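Local coordinates for protein WlaRA, TDP-fucose-3,4-ketoisomerase (Campylobacter jejuni subsp. jejuni 81116, PDB 5TPV) that belongs to the WxcM-like branch of the cupin superfamily and binds thymidine-5'-diphosphate in pockets to which both subunits of its dimer contribute, at residues B[49-54]-B[117-122]; B[92-97]-B[121-126]. All blocks are in the same frame, centred on the assembly; numbering follows the deposited sequence.

Contact 1 (B[49-54]-B[117-122]); sequences HANLNS and KEYIYD. With TYD (thymidine-5'-diphosphate), chain E.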
ATOM      1  N   HIS B  49     -10.570  17.016   6.588  1.00 33.02           N
ATOM      2  CA  HIS B  49     -11.707  16.842   5.702  1.00 31.87           C
ATOM      3  C   HIS B  49     -12.387  15.517   5.994  1.00 29.36           C
ATOM      4  O   HIS B  49     -11.840  14.650   6.648  1.00 30.30           O
ATOM      5  CB  HIS B  49     -11.282  16.899   4.243  1.00 31.87           C
ATOM      6  CG  HIS B  49     -10.205  15.914   3.896  1.00 37.11           C
ATOM      7  ND1 HIS B  49     -10.471  14.598   3.577  1.00 41.95           N
ATOM      8  CD2 HIS B  49      -8.853  16.040   3.856  1.00 36.46           C
ATOM      9  CE1 HIS B  49      -9.331  13.963   3.332  1.00 36.43           C
ATOM     10  NE2 HIS B  49      -8.332  14.822   3.482  1.00 36.81           N
ATOM     11  N   ALA B  50     -13.565  15.359   5.429  1.00 29.17           N
ATOM     12  CA  ALA B  50     -14.288  14.107   5.435  1.00 29.88           C
ATOM     13  C   ALA B  50     -14.550  13.762   4.017  1.00 28.81           C
ATOM     14  O   ALA B  50     -14.427  14.601   3.091  1.00 31.47           O
ATOM     15  CB  ALA B  50     -15.586  14.253   6.207  1.00 37.18           C
ATOM     16  N   ASN B  51     -14.858  12.486   3.837  1.00 30.88           N
ATOM     17  CA  ASN B  51     -15.060  11.939   2.497  1.00 29.37           C
ATOM     18  C   ASN B  51     -16.415  11.234   2.445  1.00 34.08           C
ATOM     19  O   ASN B  51     -16.776  10.411   3.345  1.00 35.48           O
ATOM     20  CB  ASN B  51     -13.915  10.989   2.071  1.00 32.61           C
ATOM     21  CG  ASN B  51     -12.543  11.670   2.027  1.00 36.86           C
ATOM     22  OD1 ASN B  51     -11.971  12.048   3.066  1.00 40.47           O
ATOM     23  ND2 ASN B  51     -12.004  11.817   0.841  1.00 30.03           N
ATOM     24  N   LEU B  52     -17.176  11.613   1.411  1.00 31.90           N
ATOM     25  CA  LEU B  52     -18.569  11.162   1.227  1.00 36.13           C
ATOM     26  C   LEU B  52     -18.715   9.665   0.925  1.00 37.14           C
ATOM     27  O   LEU B  52     -19.597   8.999   1.469  1.00 43.41           O
ATOM     28  CB  LEU B  52     -19.230  11.953   0.101  1.00 36.92           C
ATOM     29  CG  LEU B  52     -19.639  13.403   0.388  1.00 39.07           C
ATOM     30  CD1 LEU B  52     -19.880  14.109  -0.930  1.00 33.76           C
ATOM     31  CD2 LEU B  52     -20.901  13.429   1.261  1.00 39.58           C
ATOM     32  N   ASN B  53     -17.808   9.136   0.115  1.00 41.60           N
ATOM     33  CA  ASN B  53     -17.830   7.716  -0.257  1.00 42.91           C
ATOM     34  C   ASN B  53     -16.761   6.787   0.313  1.00 38.80           C
ATOM     35  O   ASN B  53     -17.014   5.597   0.477  1.00 41.97           O
ATOM     36  CB  ASN B  53     -17.796   7.654  -1.783  1.00 35.83           C
ATOM     37  CG  ASN B  53     -18.825   8.592  -2.394  1.00 37.65           C
ATOM     38  OD1 ASN B  53     -19.963   8.622  -1.916  1.00 38.15           O
ATOM     39  ND2 ASN B  53     -18.450   9.335  -3.436  1.00 38.53           N
ATOM     40  N   SER B  54     -15.542   7.277   0.507  1.00 37.36           N
ATOM     41  CA  SER B  54     -14.394   6.410   0.724  1.00 32.96           C
ATOM     42  C   SER B  54     -14.385   5.973   2.177  1.00 32.54           C
ATOM     43  O   SER B  54     -14.624   6.754   3.111  1.00 30.99           O
ATOM     44  CB  SER B  54     -13.082   7.140   0.435  1.00 30.16           C
ATOM     45  OG  SER B  54     -12.996   7.633  -0.895  1.00 31.71           O
ATOM     46  N   LYS B 117     -14.654  15.625  -5.802  1.00 34.99           N
ATOM     47  CA  LYS B 117     -16.038  15.954  -5.522  1.00 34.07           C
ATOM     48  C   LYS B 117     -16.514  15.145  -4.339  1.00 46.80           C
ATOM     49  O   LYS B 117     -17.692  15.281  -3.960  1.00 43.63           O
ATOM     50  CB  LYS B 117     -16.906  15.637  -6.746  1.00 37.70           C
ATOM     51  CG  LYS B 117     -16.507  16.257  -8.085  1.00 43.26           C
ATOM     52  CD  LYS B 117     -16.168  17.737  -8.040  1.00 53.75           C
ATOM     53  CE  LYS B 117     -15.467  18.247  -9.310  1.00 61.38           C
ATOM     54  NZ  LYS B 117     -16.084  17.696 -10.539  1.00 62.61           N
ATOM     55  N   GLU B 118     -15.648  14.326  -3.721  1.00 33.46           N
ATOM     56  CA  GLU B 118     -16.122  13.591  -2.570  1.00 32.60           C
ATOM     57  C   GLU B 118     -15.714  14.161  -1.253  1.00 33.19           C
ATOM     58  O   GLU B 118     -16.099  13.637  -0.168  1.00 34.30           O
ATOM     59  CB  GLU B 118     -15.877  12.077  -2.628  1.00 36.43           C
ATOM     60  CG  GLU B 118     -14.415  11.671  -2.465  1.00 40.77           C
ATOM     61  CD  GLU B 118     -14.177  10.519  -1.497  1.00 41.68           C
ATOM     62  OE1 GLU B 118     -15.154   9.848  -1.030  1.00 30.71           O
ATOM     63  OE2 GLU B 118     -12.961  10.291  -1.247  1.00 39.87           O
ATOM     64  N   TYR B 119     -14.965  15.238  -1.352  1.00 30.01           N
ATOM     65  CA  TYR B 119     -14.378  15.851  -0.166  1.00 33.53           C
ATOM     66  C   TYR B 119     -15.299  16.894   0.443  1.00 37.99           C
ATOM     67  O   TYR B 119     -15.863  17.764  -0.249  1.00 39.52           O
ATOM     68  CB  TYR B 119     -13.103  16.622  -0.556  1.00 37.42           C
ATOM     69  CG  TYR B 119     -11.843  15.818  -0.715  1.00 35.57           C
ATOM     70  CD1 TYR B 119     -11.644  14.973  -1.809  1.00 38.81           C
ATOM     71  CD2 TYR B 119     -10.846  15.894   0.223  1.00 33.58           C
ATOM     72  CE1 TYR B 119     -10.470  14.262  -1.959  1.00 36.16           C
ATOM     73  CE2 TYR B 119      -9.656  15.201   0.086  1.00 34.55           C
ATOM     74  CZ  TYR B 119      -9.464  14.388  -1.012  1.00 38.78           C
ATOM     75  OH  TYR B 119      -8.256  13.747  -1.137  1.00 39.91           O
ATOM     76  N   ILE B 120     -15.370  16.853   1.758  1.00 36.73           N
ATOM     77  CA  ILE B 120     -15.942  17.937   2.509  1.00 37.71           C
ATOM     78  C   ILE B 120     -14.856  18.553   3.371  1.00 39.17           C
ATOM     79  O   ILE B 120     -14.376  17.921   4.306  1.00 32.37           O
ATOM     80  CB  ILE B 120     -17.082  17.416   3.375  1.00 39.41           C
ATOM     81  CG1 ILE B 120     -18.067  16.691   2.477  1.00 39.16           C
ATOM     82  CG2 ILE B 120     -17.741  18.577   4.116  1.00 46.59           C
ATOM     83  CD1 ILE B 120     -18.956  15.798   3.285  1.00 55.80           C
ATOM     84  N   TYR B 121     -14.489  19.784   3.011  1.00 37.19           N
ATOM     85  CA  TYR B 121     -13.458  20.545   3.696  1.00 39.48           C
ATOM     86  C   TYR B 121     -14.002  21.518   4.737  1.00 41.76           C
ATOM     87  O   TYR B 121     -13.240  22.100   5.517  1.00 40.75           O
ATOM     88  CB  TYR B 121     -12.690  21.369   2.667  1.00 42.32           C
ATOM     89  CG  TYR B 121     -11.780  20.554   1.773  1.00 45.23           C
ATOM     90  CD1 TYR B 121     -10.605  20.014   2.276  1.00 45.35           C
ATOM     91  CD2 TYR B 121     -12.037  20.387   0.408  1.00 47.03           C
ATOM     92  CE1 TYR B 121      -9.710  19.316   1.455  1.00 50.03           C
ATOM     93  CE2 TYR B 121     -11.150  19.684  -0.425  1.00 45.69           C
ATOM     94  CZ  TYR B 121      -9.987  19.141   0.095  1.00 48.68           C
ATOM     95  OH  TYR B 121      -9.087  18.405  -0.700  1.00 56.22           O
ATOM     96  N   ASP B 122     -15.312  21.695   4.769  1.00 38.92           N
ATOM     97  CA  ASP B 122     -15.882  22.590   5.757  1.00 45.73           C
ATOM     98  C   ASP B 122     -16.626  21.856   6.855  1.00 40.88           C
ATOM     99  O   ASP B 122     -17.717  21.320   6.631  1.00 42.66           O
ATOM    100  CB  ASP B 122     -16.843  23.573   5.083  1.00 52.75           C
ATOM    101  CG  ASP B 122     -17.210  24.767   5.986  1.00 60.69           C
ATOM    102  OD1 ASP B 122     -17.165  25.896   5.448  1.00 61.74           O
ATOM    103  OD2 ASP B 122     -17.560  24.591   7.187  1.00 53.09           O
TER
HETATM  104  PA  TYD E 201      -5.842  15.750   0.697  1.00 35.99           P
HETATM  105  O1A TYD E 201      -6.655  16.972   0.345  1.00 38.67           O
HETATM  106  O2A TYD E 201      -6.537  14.445   1.003  1.00 39.31           O
HETATM  107  O3A TYD E 201      -4.891  16.119   1.942  1.00 32.16           O
HETATM  108  PB  TYD E 201      -4.503  15.001   3.034  1.00 35.58           P
HETATM  109  O1B TYD E 201      -3.786  15.779   4.112  1.00 35.74           O
HETATM  110  O2B TYD E 201      -5.834  14.428   3.458  1.00 33.09           O
HETATM  111  O3B TYD E 201      -3.624  14.039   2.272  1.00 37.25           O
HETATM  112  O5' TYD E 201      -4.784  15.491  -0.489  1.00 36.29           O
HETATM  113  C5' TYD E 201      -3.656  16.348  -0.653  1.00 37.52           C
HETATM  114  C4' TYD E 201      -3.651  16.917  -2.067  1.00 34.81           C
HETATM  115  O4' TYD E 201      -3.140  15.941  -2.978  1.00 34.20           O
HETATM  116  C3' TYD E 201      -5.056  17.282  -2.519  1.00 34.64           C
HETATM  117  O3' TYD E 201      -5.125  18.678  -2.826  1.00 37.53           O
HETATM  118  C2' TYD E 201      -5.334  16.462  -3.764  1.00 31.65           C
HETATM  119  C1' TYD E 201      -4.081  15.632  -4.009  1.00 31.71           C
HETATM  120  N1  TYD E 201      -4.415  14.208  -3.962  1.00 30.56           N
HETATM  121  C2  TYD E 201      -4.509  13.474  -5.166  1.00 34.93           C
HETATM  122  O2  TYD E 201      -4.303  14.053  -6.255  1.00 34.14           O
HETATM  123  N3  TYD E 201      -4.813  12.168  -5.165  1.00 32.84           N
HETATM  124  C4  TYD E 201      -5.038  11.521  -4.017  1.00 32.93           C
HETATM  125  O4  TYD E 201      -5.320  10.304  -4.021  1.00 32.21           O
HETATM  126  C5  TYD E 201      -4.946  12.269  -2.740  1.00 32.70           C
HETATM  127  C5M TYD E 201      -5.193  11.575  -1.425  1.00 33.79           C
HETATM  128  C6  TYD E 201      -4.629  13.618  -2.780  1.00 31.58           C

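Contact 2 (B[92-97]-B[121-126]); sequences MIWKQM and YDYKYF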
ATOM      1  N   MET B  92     -17.588   9.337   5.691  1.00 40.17           N
ATOM      2  CA  MET B  92     -18.192  10.490   6.394  1.00 37.44           C
ATOM      3  C   MET B  92     -17.728  10.482   7.821  1.00 38.98           C
ATOM      4  O   MET B  92     -18.499  10.586   8.802  1.00 36.28           O
ATOM      5  CB  MET B  92     -19.737  10.501   6.272  1.00 39.64           C
ATOM      6  CG  MET B  92     -20.207  11.106   4.971  1.00 42.72           C
ATOM      7  SD  MET B  92     -19.598  12.819   4.796  1.00 44.68           S
ATOM      8  CE  MET B  92     -20.830  13.751   5.698  1.00 55.80           C
ATOM      9  N   ILE B  93     -16.421  10.340   7.957  1.00 40.07           N
ATOM     10  CA  ILE B  93     -15.838  10.636   9.222  1.00 34.00           C
ATOM     11  C   ILE B  93     -14.741  11.643   8.977  1.00 35.33           C
ATOM     12  O   ILE B  93     -13.913  11.450   8.088  1.00 33.96           O
ATOM     13  CB  ILE B  93     -15.357   9.342   9.869  1.00 34.59           C
ATOM     14  CG1 ILE B  93     -16.546   8.394  10.057  1.00 38.80           C
ATOM     15  CG2 ILE B  93     -14.625   9.660  11.169  1.00 35.89           C
ATOM     16  CD1 ILE B  93     -16.335   7.240  11.021  1.00 39.06           C
ATOM     17  N   TRP B  94     -14.785  12.728   9.735  1.00 36.80           N
ATOM     18  CA  TRP B  94     -13.793  13.794   9.602  1.00 36.00           C
ATOM     19  C   TRP B  94     -12.537  13.336  10.347  1.00 36.39           C
ATOM     20  O   TRP B  94     -12.599  12.687  11.408  1.00 35.01           O
ATOM     21  CB  TRP B  94     -14.302  15.051  10.265  1.00 36.02           C
ATOM     22  CG  TRP B  94     -13.414  16.242  10.230  1.00 35.28           C
ATOM     23  CD1 TRP B  94     -12.387  16.542  11.071  1.00 35.85           C
ATOM     24  CD2 TRP B  94     -13.526  17.342   9.334  1.00 35.70           C
ATOM     25  NE1 TRP B  94     -11.859  17.783  10.763  1.00 33.25           N
ATOM     26  CE2 TRP B  94     -12.529  18.277   9.684  1.00 33.37           C
ATOM     27  CE3 TRP B  94     -14.387  17.633   8.279  1.00 33.89           C
ATOM     28  CZ2 TRP B  94     -12.349  19.471   9.004  1.00 44.03           C
ATOM     29  CZ3 TRP B  94     -14.210  18.850   7.608  1.00 40.12           C
ATOM     30  CH2 TRP B  94     -13.205  19.739   7.966  1.00 40.58           C
ATOM     31  N   LYS B  95     -11.397  13.716   9.793  1.00 31.54           N
ATOM     32  CA  LYS B  95     -10.126  13.332  10.395  1.00 35.39           C
ATOM     33  C   LYS B  95      -9.065  14.395  10.226  1.00 28.99           C
ATOM     34  O   LYS B  95      -9.068  15.144   9.257  1.00 30.59           O
ATOM     35  CB  LYS B  95      -9.671  11.971   9.831  1.00 34.53           C
ATOM     36  CG  LYS B  95      -8.766  11.980   8.616  1.00 30.01           C
ATOM     37  CD  LYS B  95      -9.443  12.345   7.334  1.00 33.38           C
ATOM     38  CE  LYS B  95     -10.583  11.422   6.976  1.00 34.76           C
ATOM     39  NZ  LYS B  95     -11.114  11.902   5.690  1.00 35.61           N
ATOM     40  N   GLN B  96      -8.183  14.426  11.197  1.00 31.00           N
ATOM     41  CA  GLN B  96      -6.972  15.194  11.174  1.00 40.06           C
ATOM     42  C   GLN B  96      -5.789  14.395  11.780  1.00 39.33           C
ATOM     43  O   GLN B  96      -5.928  13.699  12.778  1.00 37.00           O
ATOM     44  CB  GLN B  96      -7.256  16.500  11.928  1.00 40.53           C
ATOM     45  CG  GLN B  96      -6.083  17.453  11.978  1.00 48.34           C
ATOM     46  CD  GLN B  96      -6.336  18.612  12.942  1.00 57.86           C
ATOM     47  OE1 GLN B  96      -6.557  18.401  14.133  1.00 53.34           O
ATOM     48  NE2 GLN B  96      -6.288  19.844  12.425  1.00 44.29           N
ATOM     49  N   MET B  97      -4.616  14.476  11.158  1.00 35.93           N
ATOM     50  CA  MET B  97      -3.423  13.786  11.638  1.00 36.47           C
ATOM     51  C   MET B  97      -2.275  14.695  11.901  1.00 32.39           C
ATOM     52  O   MET B  97      -2.062  15.623  11.145  1.00 32.16           O
ATOM     53  CB  MET B  97      -2.973  12.802  10.612  1.00 36.57           C
ATOM     54  CG  MET B  97      -4.178  11.943  10.344  1.00 50.25           C
ATOM     55  SD  MET B  97      -3.944  10.903   8.939  1.00 59.45           S
ATOM     56  CE  MET B  97      -4.817  12.055   7.844  1.00 56.01           C
ATOM     57  N   TYR B 121     -14.489  19.784   3.011  1.00 37.19           N
ATOM     58  CA  TYR B 121     -13.458  20.545   3.696  1.00 39.48           C
ATOM     59  C   TYR B 121     -14.002  21.518   4.737  1.00 41.76           C
ATOM     60  O   TYR B 121     -13.240  22.100   5.517  1.00 40.75           O
ATOM     61  CB  TYR B 121     -12.690  21.369   2.667  1.00 42.32           C
ATOM     62  CG  TYR B 121     -11.780  20.554   1.773  1.00 45.23           C
ATOM     63  CD1 TYR B 121     -10.605  20.014   2.276  1.00 45.35           C
ATOM     64  CD2 TYR B 121     -12.037  20.387   0.408  1.00 47.03           C
ATOM     65  CE1 TYR B 121      -9.710  19.316   1.455  1.00 50.03           C
ATOM     66  CE2 TYR B 121     -11.150  19.684  -0.425  1.00 45.69           C
ATOM     67  CZ  TYR B 121      -9.987  19.141   0.095  1.00 48.68           C
ATOM     68  OH  TYR B 121      -9.087  18.405  -0.700  1.00 56.22           O
ATOM     69  N   ASP B 122     -15.312  21.695   4.769  1.00 38.92           N
ATOM     70  CA  ASP B 122     -15.882  22.590   5.757  1.00 45.73           C
ATOM     71  C   ASP B 122     -16.626  21.856   6.855  1.00 40.88           C
ATOM     72  O   ASP B 122     -17.717  21.320   6.631  1.00 42.66           O
ATOM     73  CB  ASP B 122     -16.843  23.573   5.083  1.00 52.75           C
ATOM     74  CG  ASP B 122     -17.210  24.767   5.986  1.00 60.69           C
ATOM     75  OD1 ASP B 122     -17.165  25.896   5.448  1.00 61.74           O
ATOM     76  OD2 ASP B 122     -17.560  24.591   7.187  1.00 53.09           O
ATOM     77  N   TYR B 123     -16.060  21.899   8.053  1.00 45.66           N
ATOM     78  CA  TYR B 123     -16.578  21.136   9.180  1.00 51.78           C
ATOM     79  C   TYR B 123     -18.048  21.410   9.481  1.00 42.47           C
ATOM     80  O   TYR B 123     -18.827  20.501   9.727  1.00 51.00           O
ATOM     81  CB  TYR B 123     -15.711  21.381  10.410  1.00 48.76           C
ATOM     82  CG  TYR B 123     -16.158  20.575  11.581  1.00 51.82           C
ATOM     83  CD1 TYR B 123     -15.898  19.214  11.624  1.00 51.59           C
ATOM     84  CD2 TYR B 123     -16.839  21.167  12.655  1.00 51.30           C
ATOM     85  CE1 TYR B 123     -16.316  18.454  12.689  1.00 45.08           C
ATOM     86  CE2 TYR B 123     -17.286  20.412  13.727  1.00 44.48           C
ATOM     87  CZ  TYR B 123     -17.005  19.054  13.751  1.00 52.76           C
ATOM     88  OH  TYR B 123     -17.392  18.279  14.830  1.00 43.49           O
ATOM     89  N   LYS B 124     -18.415  22.675   9.444  1.00 52.23           N
ATOM     90  CA  LYS B 124     -19.786  23.114   9.690  1.00 56.86           C
ATOM     91  C   LYS B 124     -20.751  22.349   8.781  1.00 48.01           C
ATOM     92  O   LYS B 124     -21.687  21.706   9.259  1.00 42.97           O
ATOM     93  CB  LYS B 124     -19.956  24.642   9.468  1.00 74.73           C
ATOM     94  CG  LYS B 124     -18.825  25.592   9.904  1.00 90.48           C
ATOM     95  CD  LYS B 124     -18.878  25.999  11.375  1.00101.65           C
ATOM     96  CE  LYS B 124     -19.941  27.061  11.642  1.00105.66           C
ATOM     97  NZ  LYS B 124     -20.644  26.845  12.940  1.00102.36           N
ATOM     98  N   TYR B 125     -20.508  22.395   7.471  1.00 42.13           N
ATOM     99  CA  TYR B 125     -21.310  21.615   6.523  1.00 45.53           C
ATOM    100  C   TYR B 125     -21.125  20.088   6.615  1.00 49.40           C
ATOM    101  O   TYR B 125     -22.070  19.335   6.351  1.00 48.19           O
ATOM    102  CB  TYR B 125     -21.075  22.122   5.089  1.00 49.71           C
ATOM    103  CG  TYR B 125     -21.431  23.590   5.049  1.00 54.16           C
ATOM    104  CD1 TYR B 125     -22.741  23.990   5.349  1.00 53.07           C
ATOM    105  CD2 TYR B 125     -20.452  24.569   4.836  1.00 58.54           C
ATOM    106  CE1 TYR B 125     -23.079  25.322   5.389  1.00 65.44           C
ATOM    107  CE2 TYR B 125     -20.781  25.911   4.870  1.00 68.53           C
ATOM    108  CZ  TYR B 125     -22.098  26.263   5.146  1.00 70.23           C
ATOM    109  OH  TYR B 125     -22.470  27.566   5.192  1.00 63.76           O
ATOM    110  N   PHE B 126     -19.939  19.635   7.022  1.00 40.65           N
ATOM    111  CA  PHE B 126     -19.786  18.211   7.394  1.00 42.72           C
ATOM    112  C   PHE B 126     -20.839  17.805   8.431  1.00 40.31           C
ATOM    113  O   PHE B 126     -21.538  16.793   8.245  1.00 39.01           O
ATOM    114  CB  PHE B 126     -18.359  17.837   7.875  1.00 36.21           C
ATOM    115  CG  PHE B 126     -18.288  16.475   8.537  1.00 38.97           C
ATOM    116  CD1 PHE B 126     -18.479  15.327   7.794  1.00 38.16           C
ATOM    117  CD2 PHE B 126     -18.162  16.358   9.915  1.00 34.87           C
ATOM    118  CE1 PHE B 126     -18.463  14.074   8.384  1.00 35.25           C
ATOM    119  CE2 PHE B 126     -18.140  15.118  10.513  1.00 33.61           C
ATOM    120  CZ  PHE B 126     -18.255  13.972   9.738  1.00 33.12           C
TER

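Contact 1 (B[49-54]-B[117-122])
The carboxylate of E118 is gripped by four hydrogen bonds, all from N51, N53 and S54 across the contact. OE1 takes the backbone N of N53 nearly along its C-O axis and that of S54 on its syn lone pair, both at 3.0 Å. OE2 lies between two side-chain donors on opposite faces of its plane, N51 ND2 at 2.8 Å and S54 OG at 2.7 Å. Glutamate suits this turn: its bent chain carries OE1 to two successive backbone N-H groups while OE2 takes the side-chain donors, and so many donors would probably favour its charged form. The amide of N51 serves both ways, its OD1 accepting a weak bond from H49 ND1. S54 OG also bonds T112. Next to this knot, 49-51 and 119-120 form an antiparallel ladder at the edge of a cupin sheet, where A50 and I120 are a hydrogen-bonded pair; a further backbone hydrogen bond, L52 N to E118 O, extends it past its end. I120 and L52 meet methyl to methyl, CD1 to CD2 at 3.7 Å. Beyond, N51 ND2 sits above the Y119 ring. H49 chi1 of 55° turns the imidazole face against Y119 CE2, 3.5 Å from CE1, with NE2 toward thymidine-5'-diphosphate in a short bond to O2B (2.5 Å). Y119 OH donates to O2A of the same ligand, 2.8 Å away.

Contact 2 (B[92-97]-B[121-126])
W94 spreads its indole beneath Y123, whose CD1 edge comes down over the middle of the ring system, 3.8 Å from W94 CD2. The rings make an edge-to-face pair, with planes at 79° and the centres of the tyrosine ring and the five-membered ring 5.2 Å apart. Y123 CB adds a CH-pi contact over the six-membered ring, so a single tyrosine uses both halves of the indole. With CG anti to the backbone N (chi1 180°), W94 swings its ring out from strand 94-98, and the indole is broad enough to span to the first turn of helix 123-136; its far corner, CH2, ends 3.4 Å from the backbone O of Y121, which lies near the indole plane.

F126, one turn along, fills the other part of the contact. W94 CB rests on one face of its ring, displaced toward the rim and 3.8 Å from F126 CE2, while the two aromatic planes meet obliquely. The flexible thioether of M92 doubles back at chi2 and chi3, setting SD at the phenyl edge in a Met-aromatic contact and its methyl CE 3.5 Å from F126 CD1. M92 O also approaches this edge, 3.5 Å from F126 CE1, but its hydrogen-bond partner is K130 of the same helix.

D122 begins that helix as N-cap, its OD2 making a weak bond with K124 N. W94 and F126 lay the C-terminal helix across one face of the sheet, where A50 and I120 also touch F126. Y123 remains polar at its tip, where OH bonds D70 on strand 65-70. No hydrogen bond crosses between the two segments, so their attachment rests on dispersion, on C-H groups over the indole and phenyl faces, and on sulfur at the phenyl edge.

How the contacts relate
Contacts 1 and 2 lie on neighbouring strands of one sheet, their centres 7 Å apart, and share Y121 and D122, where the chain turns from strand 119-120 into helix 123-136. Two bonds tie them: N51 O to M92 N at 2.7 Å, and H49 O to K95 NZ at 3.0 Å. Between them I120 CD1 packs against M92 SD at 3.4 Å. Contact 1 faces the ligand; R33, R46, the backbone of G47 and K14 of the second subunit also hydrogen-bond thymidine-5'-diphosphate. Y121 links both regions, its OH 3.0 Å from O1A of thymidine-5'-diphosphate and its backbone beginning the segment 121-126 of contact 2.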